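Local coordinates for protein 3,4-dihydroxybenzoate decarboxylase (Enterobacter cloacae, PDB 5NY5) that decarboxylates 3,4-dihydroxybenzoate to catechol and can run the reaction in reverse as a para-carboxylation, as a UbiD-family enzyme dependent on prenylated flavin, at residues Ala33-Val38 with Met58-Val63; Leu247-Gly250 with Glu255-Ile258; Gln442-Asp445 with Ser449-Gly452. One frame throughout, in Å; residues are numbered along the deposited sequence.

Overall arrangement
The three contacts follow one another along the chain, in the N-terminal, Rift-related and C-terminal domains, and share no strand, helix or loop. Contact 1 is buried and wholly apolar across its segments: helix 34-42 laid over strand 57-60. Contact 2 is a hairpin, also largely buried, where two backbone hydrogen bonds do the joining and one end opens to solvent. Contact 3 lies farther out, in a loop, and is partly buried; its segments meet by van der Waals contact while several of its polar groups turn to other subunits. Contacts 2 and 3, with centres about 45 Å apart, sit on opposite sides of the chain's centre; contacts 1 and 3 both touch the second subunit.

Contact 1. Residues Ala33-Val38 with Met58-Val63; sequences AELAGV and MMFNSV
Helix residues Leu35 and Val38 sit over strand residues Phe60 and Met58, with the short axes of helix 34-38 and strand 58-60 running nearly antiparallel at 152° and 11.2 Å apart at their closest. This is the helix-on-strand layer of a beta-alpha-beta unit, in which strand 22-25, helix 34-42 and strand 57-60 follow one another in the N-terminal domain. Leu35 and Phe60 are the nearest backbone neighbours, their CA atoms 8.4 Å apart, so side chains have to fill the gap between the two layers. Ala33 occupies the N-cap position, and the first turn is closed by the bond from Gly37 N to Ala33 O at 2.9 Å.

The Phe60 ring carries most of the contact. Leu35 comes at it over one face, with the CD1 methyl above the ring centre in a CH-pi contact. Its CG is turned anti to the backbone N (chi1 -173°), which brings the end of the side chain closer to the strand than the start of it. Val38 approaches from another direction, at the ring's edge and near its plane. Val29 and Thr25 also pack against Phe60, while Tyr39 and Ile42 of the same helix pack against Met58. Trp486 of the second subunit packs on Val38, Met58 and Glu34, so this layer also borders a subunit interface. Met58, a selenomethionine, reaches from the strand toward the helix with its chain extended, and Val38 CG1 touches two neighbours at once: Phe60 CZ at 4.1 Å and Met58 CE at 4.5 Å.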
ATOM      1  N   ALA A  33     -44.702  16.245  12.426  1.00 55.86           N
ATOM      2  CA  ALA A  33     -43.729  16.690  11.429  1.00 55.51           C
ATOM      3  C   ALA A  33     -43.461  18.190  11.465  1.00 54.86           C
ATOM      4  O   ALA A  33     -42.300  18.605  11.519  1.00 53.90           O
ATOM      5  CB  ALA A  33     -44.169  16.275  10.020  1.00 56.93           C
ATOM      6  N   GLU A  34     -44.514  19.012  11.421  1.00 55.53           N
ATOM      7  CA  GLU A  34     -44.321  20.458  11.327  1.00 55.22           C
ATOM      8  C   GLU A  34     -43.470  20.985  12.475  1.00 53.91           C
ATOM      9  O   GLU A  34     -42.609  21.849  12.272  1.00 53.39           O
ATOM     10  CB  GLU A  34     -45.673  21.170  11.295  1.00 56.30           C
ATOM     11  CG  GLU A  34     -45.587  22.660  11.586  1.00 56.04           C
ATOM     12  CD  GLU A  34     -46.842  23.415  11.195  1.00 57.41           C
ATOM     13  OE1 GLU A  34     -46.966  23.793  10.012  1.00 60.75           O
ATOM     14  OE2 GLU A  34     -47.706  23.629  12.068  1.00 57.78           O
ATOM     15  N   LEU A  35     -43.686  20.463  13.682  1.00 53.54           N
ATOM     16  CA  LEU A  35     -42.929  20.918  14.842  1.00 52.52           C
ATOM     17  C   LEU A  35     -41.429  20.755  14.624  1.00 51.64           C
ATOM     18  O   LEU A  35     -40.658  21.710  14.778  1.00 51.15           O
ATOM     19  CB  LEU A  35     -43.389  20.155  16.085  1.00 58.36           C
ATOM     20  CG  LEU A  35     -42.825  20.596  17.433  1.00 53.14           C
ATOM     21  CD1 LEU A  35     -42.692  22.084  17.439  1.00 51.68           C
ATOM     22  CD2 LEU A  35     -43.737  20.163  18.565  1.00 52.14           C
ATOM     23  N   ALA A  36     -40.995  19.548  14.255  1.00 51.60           N
ATOM     24  CA  ALA A  36     -39.572  19.318  14.030  1.00 50.94           C
ATOM     25  C   ALA A  36     -39.070  20.102  12.825  1.00 51.14           C
ATOM     26  O   ALA A  36     -37.945  20.614  12.836  1.00 50.60           O
ATOM     27  CB  ALA A  36     -39.301  17.827  13.845  1.00 51.13           C
ATOM     28  N   GLY A  37     -39.892  20.206  11.780  1.00 52.06           N
ATOM     29  CA  GLY A  37     -39.483  20.951  10.601  1.00 52.44           C
ATOM     30  C   GLY A  37     -39.163  22.400  10.909  1.00 52.09           C
ATOM     31  O   GLY A  37     -38.267  22.992  10.303  1.00 52.05           O
ATOM     32  N   VAL A  38     -39.890  22.991  11.858  1.00 52.01           N
ATOM     33  CA  VAL A  38     -39.618  24.369  12.254  1.00 51.87           C
ATOM     34  C   VAL A  38     -38.286  24.463  12.981  1.00 50.98           C
ATOM     35  O   VAL A  38     -37.423  25.277  12.630  1.00 50.97           O
ATOM     36  CB  VAL A  38     -40.767  24.916  13.119  1.00 52.21           C
ATOM     37  CG1 VAL A  38     -40.386  26.254  13.725  1.00 52.14           C
ATOM     38  CG2 VAL A  38     -42.029  25.046  12.293  1.00 53.33           C
HETATM   39  N   MSE A  58     -36.353  26.049  22.521  1.00 49.89           N
HETATM   40  CA  MSE A  58     -37.620  26.594  22.063  1.00 50.39           C
HETATM   41  C   MSE A  58     -38.833  25.973  22.735  1.00 50.64           C
HETATM   42  O   MSE A  58     -38.939  24.757  22.856  1.00 50.25           O
HETATM   43  CB  MSE A  58     -37.732  26.431  20.551  1.00 50.18           C
HETATM   44  CG  MSE A  58     -38.824  27.259  19.916  1.00 56.84           C
HETATM   45 SE   MSE A  58     -38.539  27.419  18.002  1.00 55.66          SE
HETATM   46  CE  MSE A  58     -40.068  28.542  17.562  1.00 52.09           C
HETATM   47  N   MSE A  59     -39.748  26.836  23.163  1.00 51.47           N
HETATM   48  CA  MSE A  59     -41.006  26.409  23.752  1.00 51.98           C
HETATM   49  C   MSE A  59     -42.161  26.726  22.815  1.00 52.53           C
HETATM   50  O   MSE A  59     -42.374  27.878  22.447  1.00 53.14           O
HETATM   51  CB  MSE A  59     -41.229  27.088  25.103  1.00 52.77           C
HETATM   52  CG  MSE A  59     -42.533  26.708  25.778  1.00 53.50           C
HETATM   53 SE   MSE A  59     -42.442  24.977  26.663  1.00 53.02          SE
HETATM   54  CE  MSE A  59     -41.216  25.467  28.091  1.00 53.18           C
ATOM     55  N   PHE A  60     -42.907  25.700  22.428  1.00 52.50           N
ATOM     56  CA  PHE A  60     -44.079  25.863  21.575  1.00 53.23           C
ATOM     57  C   PHE A  60     -45.307  25.835  22.477  1.00 54.19           C
ATOM     58  O   PHE A  60     -45.746  24.769  22.913  1.00 54.23           O
ATOM     59  CB  PHE A  60     -44.128  24.773  20.509  1.00 52.86           C
ATOM     60  CG  PHE A  60     -43.031  24.879  19.487  1.00 52.17           C
ATOM     61  CD1 PHE A  60     -43.276  25.446  18.247  1.00 52.59           C
ATOM     62  CD2 PHE A  60     -41.753  24.421  19.767  1.00 51.26           C
ATOM     63  CE1 PHE A  60     -42.271  25.547  17.303  1.00 52.11           C
ATOM     64  CE2 PHE A  60     -40.742  24.519  18.826  1.00 50.78           C
ATOM     65  CZ  PHE A  60     -41.003  25.081  17.592  1.00 51.20           C
ATOM     66  N   ASN A  61     -45.857  27.019  22.761  1.00 55.13           N
ATOM     67  CA  ASN A  61     -46.977  27.147  23.686  1.00 56.26           C
ATOM     68  C   ASN A  61     -48.319  26.811  23.050  1.00 57.18           C
ATOM     69  O   ASN A  61     -49.277  26.528  23.777  1.00 58.09           O
ATOM     70  CB  ASN A  61     -47.031  28.568  24.255  1.00 57.15           C
ATOM     71  CG  ASN A  61     -45.953  28.825  25.287  1.00 56.73           C
ATOM     72  OD1 ASN A  61     -45.596  27.937  26.062  1.00 56.22           O
ATOM     73  ND2 ASN A  61     -45.429  30.044  25.307  1.00 57.11           N
ATOM     74  N   SER A  62     -48.414  26.841  21.725  1.00 57.13           N
ATOM     75  CA  SER A  62     -49.660  26.578  21.015  1.00 58.21           C
ATOM     76  C   SER A  62     -49.485  25.320  20.176  1.00 57.63           C
ATOM     77  O   SER A  62     -48.831  25.351  19.128  1.00 57.05           O
ATOM     78  CB  SER A  62     -50.055  27.770  20.146  1.00 59.09           C
ATOM     79  OG  SER A  62     -51.214  27.483  19.388  1.00 60.25           O
ATOM     80  N   VAL A  63     -50.072  24.219  20.633  1.00 57.94           N
ATOM     81  CA  VAL A  63     -49.994  22.931  19.956  1.00 57.67           C
ATOM     82  C   VAL A  63     -51.355  22.648  19.341  1.00 59.20           C
ATOM     83  O   VAL A  63     -52.371  22.638  20.046  1.00 60.31           O
ATOM     84  CB  VAL A  63     -49.580  21.811  20.922  1.00 57.06           C
ATOM     85  CG1 VAL A  63     -49.415  20.501  20.176  1.00 56.90           C
ATOM     86  CG2 VAL A  63     -48.300  22.186  21.649  1.00 55.81           C
TER

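Contact 2. Residues Leu247-Gly250 with Glu255-Ile258; sequences LVQG and EKAI
Val248 and Ala257 hold the tight part of the contact. They form a hydrogen-bonded antiparallel pair: Val248 N gives to Ala257 O at 2.9 Å, the donor lying in the carbonyl plane, and Ala257 N gives back to Val248 O at 2.8 Å, nearly straight off the carbonyl. Both side chains stand on the same face of the sheet, Val248 CG1 being 4.3 Å from Ala257 CB. That methyl is placed between backbone N and carbonyl carbon (chi1 52°), which also brings it to 3.3 Å from Ala257 O. Next door, Leu247 CD2 meets Ile258 CD1 at 3.7 Å, and Leu234 packs against both.

The two strands make a beta hairpin in the Rift-related domain, with 246-249 as the middle strand of a small sheet and 108-110 on its other flank. The loose side is that of exposed Gln249: bent at chi2 (62°), it sets OE1 against the aliphatic chain of Lys256, 3.6 Å from CG. Glu255, by contrast, is buried and turns away from 247-250; Tyr231 OH and Ser157 OG hydrogen-bond its carboxylate. Its side chain is about 8 Å from that of Asp166, which binds manganese in the metal-bound enzyme, though no metal is present here. Glu255 OE1 also accepts from Lys256 N at 3.2 Å, 32° out of the carboxylate plane.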
ATOM      1  N   LEU A 247     -36.448  11.960  45.065  1.00 70.79           N
ATOM      2  CA  LEU A 247     -37.206  10.858  44.493  1.00 71.28           C
ATOM      3  C   LEU A 247     -38.515  10.685  45.249  1.00 73.03           C
ATOM      4  O   LEU A 247     -38.604  10.977  46.445  1.00 74.31           O
ATOM      5  CB  LEU A 247     -36.405   9.554  44.535  1.00 71.88           C
ATOM      6  CG  LEU A 247     -35.084   9.567  43.766  1.00 70.31           C
ATOM      7  CD1 LEU A 247     -34.313   8.279  43.983  1.00 71.24           C
ATOM      8  CD2 LEU A 247     -35.340   9.793  42.289  1.00 68.62           C
ATOM      9  N   VAL A 248     -39.531  10.203  44.541  1.00 73.17           N
ATOM     10  CA  VAL A 248     -40.856   9.986  45.107  1.00 74.84           C
ATOM     11  C   VAL A 248     -41.313   8.584  44.736  1.00 75.85           C
ATOM     12  O   VAL A 248     -41.094   8.129  43.609  1.00 74.81           O
ATOM     13  CB  VAL A 248     -41.865  11.048  44.617  1.00 74.17           C
ATOM     14  CG1 VAL A 248     -41.850  11.145  43.101  1.00 72.43           C
ATOM     15  CG2 VAL A 248     -43.268  10.737  45.121  1.00 75.98           C
ATOM     16  N   GLN A 249     -41.932   7.894  45.690  1.00 77.99           N
ATOM     17  CA  GLN A 249     -42.459   6.564  45.422  1.00 79.26           C
ATOM     18  C   GLN A 249     -43.522   6.629  44.333  1.00 78.73           C
ATOM     19  O   GLN A 249     -44.281   7.597  44.241  1.00 78.33           O
ATOM     20  CB  GLN A 249     -43.042   5.959  46.699  1.00 81.81           C
ATOM     21  CG  GLN A 249     -43.606   4.561  46.528  1.00 83.45           C
ATOM     22  CD  GLN A 249     -42.555   3.561  46.101  1.00 83.23           C
ATOM     23  OE1 GLN A 249     -41.385   3.678  46.466  1.00 82.72           O
ATOM     24  NE2 GLN A 249     -42.964   2.572  45.317  1.00 83.71           N
ATOM     25  N   GLY A 250     -43.562   5.596  43.496  1.00 78.84           N
ATOM     26  CA  GLY A 250     -44.553   5.545  42.443  1.00 78.55           C
ATOM     27  C   GLY A 250     -45.963   5.456  42.988  1.00 80.39           C
ATOM     28  O   GLY A 250     -46.203   5.095  44.142  1.00 82.21           O
ATOM     29  N   GLU A 255     -41.888   1.289  41.682  1.00 80.37           N
ATOM     30  CA  GLU A 255     -40.658   1.988  41.335  1.00 78.30           C
ATOM     31  C   GLU A 255     -40.822   3.460  41.680  1.00 77.11           C
ATOM     32  O   GLU A 255     -41.938   3.986  41.669  1.00 77.33           O
ATOM     33  CB  GLU A 255     -40.316   1.821  39.848  1.00 76.76           C
ATOM     34  CG  GLU A 255     -38.910   2.258  39.471  1.00 74.94           C
ATOM     35  CD  GLU A 255     -37.844   1.582  40.309  1.00 75.88           C
ATOM     36  OE1 GLU A 255     -37.280   2.243  41.206  1.00 75.70           O
ATOM     37  OE2 GLU A 255     -37.576   0.385  40.079  1.00 76.93           O
ATOM     38  N   LYS A 256     -39.706   4.111  41.988  1.00 75.98           N
ATOM     39  CA  LYS A 256     -39.704   5.530  42.307  1.00 74.87           C
ATOM     40  C   LYS A 256     -39.598   6.364  41.035  1.00 72.67           C
ATOM     41  O   LYS A 256     -39.257   5.864  39.961  1.00 71.86           O
ATOM     42  CB  LYS A 256     -38.556   5.866  43.258  1.00 74.85           C
ATOM     43  CG  LYS A 256     -38.682   5.219  44.624  1.00 77.14           C
ATOM     44  CD  LYS A 256     -37.408   4.490  45.010  1.00 77.60           C
ATOM     45  CE  LYS A 256     -37.604   3.671  46.275  1.00 80.14           C
ATOM     46  NZ  LYS A 256     -36.469   2.733  46.507  1.00 80.87           N
ATOM     47  N   ALA A 257     -39.898   7.655  41.168  1.00 71.84           N
ATOM     48  CA  ALA A 257     -39.860   8.590  40.054  1.00 69.92           C
ATOM     49  C   ALA A 257     -39.168   9.875  40.483  1.00 68.87           C
ATOM     50  O   ALA A 257     -39.004  10.151  41.673  1.00 69.76           O
ATOM     51  CB  ALA A 257     -41.268   8.905  39.528  1.00 70.14           C
ATOM     52  N   ILE A 258     -38.755  10.661  39.489  1.00 67.08           N
ATOM     53  CA  ILE A 258     -38.121  11.947  39.758  1.00 66.07           C
ATOM     54  C   ILE A 258     -39.172  12.902  40.309  1.00 66.65           C
ATOM     55  O   ILE A 258     -40.159  13.217  39.635  1.00 66.47           O
ATOM     56  CB  ILE A 258     -37.464  12.512  38.493  1.00 64.15           C
ATOM     57  CG1 ILE A 258     -36.373  11.564  37.991  1.00 63.68           C
ATOM     58  CG2 ILE A 258     -36.886  13.892  38.763  1.00 63.27           C
ATOM     59  CD1 ILE A 258     -35.241  11.364  38.967  1.00 64.10           C
TER

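Contact 3. Residues Gln442-Asp445 with Ser449-Gly452; sequences QSPD and SIRG
Ile450 and Pro444 carry the contact, and their CA atoms, 4.9 Å apart, are the nearest pair between two segments that have no regular secondary structure.

Apolar packing comes first. Ile450 points toward 442-445 and spreads along its backbone. With CG1 anti to the carbonyl carbon (chi1 -64°) and the chain then extended, CD1 reaches past Ser443 to Gln442, 4.1 Å from Gln442 CA. The CG2 branch lies against the Ser443 carbonyl, 3.7 Å from Ser443 C, and also reaches Pro444 CD at 4.2 Å. The proline ring in turn lies against the backbone of 449-452, its CG 3.8 Å from Gly452 CA.

Between backbone carbonyls and carbon atoms there are softer contacts. Pro444 CA makes a CA-H...O contact with Ile450 O at 3.5 Å, and Ser443 O rests against Ile450 CD1 at the same distance. No hydrogen bond crosses from one segment to the other.

The hydrogen bonds run within 442-445 and outward. Ser443 OG accepts from Asp445 N at 3.0 Å, pinning the chain where it bends through Pro444. Gln442 is held through OE1 by His436 N. Beyond the chain, Asp445 forms a salt bridge with Arg472 of the second subunit, and Ser449 OG bonds to Asp424 of that subunit, while Arg451 NH1 forms a salt bridge with Glu378 of the third subunit.

Both segments belong to the loop that links strands 427-434 and 455-462, neighbours in the C-terminal domain's mixed sheet; it bends at an ST turn, Ser443 to Asp445, where the loop meets two other subunits of the six-chain assembly.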
ATOM      1  N   GLN A 442     -20.427   1.282   6.927  1.00 37.21           N
ATOM      2  CA  GLN A 442     -19.864   0.104   7.584  1.00 37.09           C
ATOM      3  C   GLN A 442     -20.578  -1.157   7.096  1.00 37.55           C
ATOM      4  O   GLN A 442     -21.246  -1.876   7.838  1.00 39.70           O
ATOM      5  CB  GLN A 442     -19.945   0.256   9.098  1.00 37.28           C
ATOM      6  CG  GLN A 442     -19.168   1.451   9.604  1.00 36.86           C
ATOM      7  CD  GLN A 442     -18.936   1.425  11.099  1.00 37.01           C
ATOM      8  OE1 GLN A 442     -19.128   0.404  11.750  1.00 44.50           O
ATOM      9  NE2 GLN A 442     -18.509   2.556  11.648  1.00 36.82           N
ATOM     10  N   SER A 443     -20.416  -1.406   5.798  1.00 37.42           N
ATOM     11  CA  SER A 443     -21.118  -2.443   5.070  1.00 37.90           C
ATOM     12  C   SER A 443     -20.147  -3.181   4.160  1.00 37.52           C
ATOM     13  O   SER A 443     -19.209  -2.572   3.628  1.00 37.00           O
ATOM     14  CB  SER A 443     -22.261  -1.852   4.230  1.00 38.41           C
ATOM     15  OG  SER A 443     -22.790  -2.810   3.331  1.00 49.55           O
ATOM     16  N   PRO A 444     -20.336  -4.489   3.975  1.00 37.84           N
ATOM     17  CA  PRO A 444     -19.538  -5.198   2.966  1.00 37.60           C
ATOM     18  C   PRO A 444     -19.739  -4.650   1.567  1.00 37.66           C
ATOM     19  O   PRO A 444     -18.840  -4.781   0.726  1.00 38.41           O
ATOM     20  CB  PRO A 444     -20.032  -6.647   3.084  1.00 38.16           C
ATOM     21  CG  PRO A 444     -20.599  -6.747   4.454  1.00 38.50           C
ATOM     22  CD  PRO A 444     -21.198  -5.401   4.742  1.00 38.49           C
ATOM     23  N   ASP A 445     -20.891  -4.034   1.293  1.00 38.14           N
ATOM     24  CA  ASP A 445     -21.153  -3.430  -0.006  1.00 38.34           C
ATOM     25  C   ASP A 445     -20.336  -2.169  -0.244  1.00 37.84           C
ATOM     26  O   ASP A 445     -20.276  -1.697  -1.384  1.00 37.99           O
ATOM     27  CB  ASP A 445     -22.640  -3.105  -0.141  1.00 39.11           C
ATOM     28  CG  ASP A 445     -23.524  -4.301   0.134  1.00 39.73           C
ATOM     29  OD1 ASP A 445     -23.128  -5.431  -0.216  1.00 39.74           O
ATOM     30  OD2 ASP A 445     -24.617  -4.110   0.703  1.00 40.30           O
ATOM     31  N   SER A 449     -12.892  -5.201   2.601  1.00 35.20           N
ATOM     32  CA  SER A 449     -12.250  -5.500   3.872  1.00 35.07           C
ATOM     33  C   SER A 449     -13.226  -5.525   5.040  1.00 35.37           C
ATOM     34  O   SER A 449     -12.817  -5.850   6.157  1.00 35.94           O
ATOM     35  CB  SER A 449     -11.132  -4.490   4.155  1.00 34.63           C
ATOM     36  OG  SER A 449     -11.624  -3.164   4.178  1.00 37.09           O
ATOM     37  N   ILE A 450     -14.496  -5.200   4.808  1.00 35.67           N
ATOM     38  CA  ILE A 450     -15.531  -5.205   5.838  1.00 36.07           C
ATOM     39  C   ILE A 450     -16.294  -6.519   5.747  1.00 36.65           C
ATOM     40  O   ILE A 450     -16.958  -6.791   4.739  1.00 36.90           O
ATOM     41  CB  ILE A 450     -16.483  -4.009   5.685  1.00 36.15           C
ATOM     42  CG1 ILE A 450     -15.733  -2.693   5.902  1.00 35.67           C
ATOM     43  CG2 ILE A 450     -17.651  -4.130   6.650  1.00 36.71           C
ATOM     44  CD1 ILE A 450     -16.598  -1.472   5.742  1.00 35.80           C
ATOM     45  N   ARG A 451     -16.226  -7.325   6.801  1.00 36.97           N
ATOM     46  CA  ARG A 451     -16.824  -8.653   6.776  1.00 37.60           C
ATOM     47  C   ARG A 451     -18.290  -8.669   7.188  1.00 38.28           C
ATOM     48  O   ARG A 451     -18.963  -9.682   6.971  1.00 41.07           O
ATOM     49  CB  ARG A 451     -16.017  -9.605   7.667  1.00 37.78           C
ATOM     50  CG  ARG A 451     -14.705 -10.043   7.031  1.00 37.36           C
ATOM     51  CD  ARG A 451     -13.740 -10.642   8.035  1.00 37.47           C
ATOM     52  NE  ARG A 451     -12.451 -10.935   7.417  1.00 37.10           N
ATOM     53  CZ  ARG A 451     -11.408 -11.443   8.063  1.00 37.17           C
ATOM     54  NH1 ARG A 451     -11.493 -11.717   9.357  1.00 37.62           N
ATOM     55  NH2 ARG A 451     -10.276 -11.677   7.413  1.00 36.88           N
ATOM     56  N   GLY A 452     -18.806  -7.587   7.755  1.00 39.67           N
ATOM     57  CA  GLY A 452     -20.196  -7.575   8.170  1.00 38.98           C
ATOM     58  C   GLY A 452     -20.624  -6.183   8.565  1.00 38.84           C
ATOM     59  O   GLY A 452     -19.802  -5.278   8.729  1.00 47.19           O
TER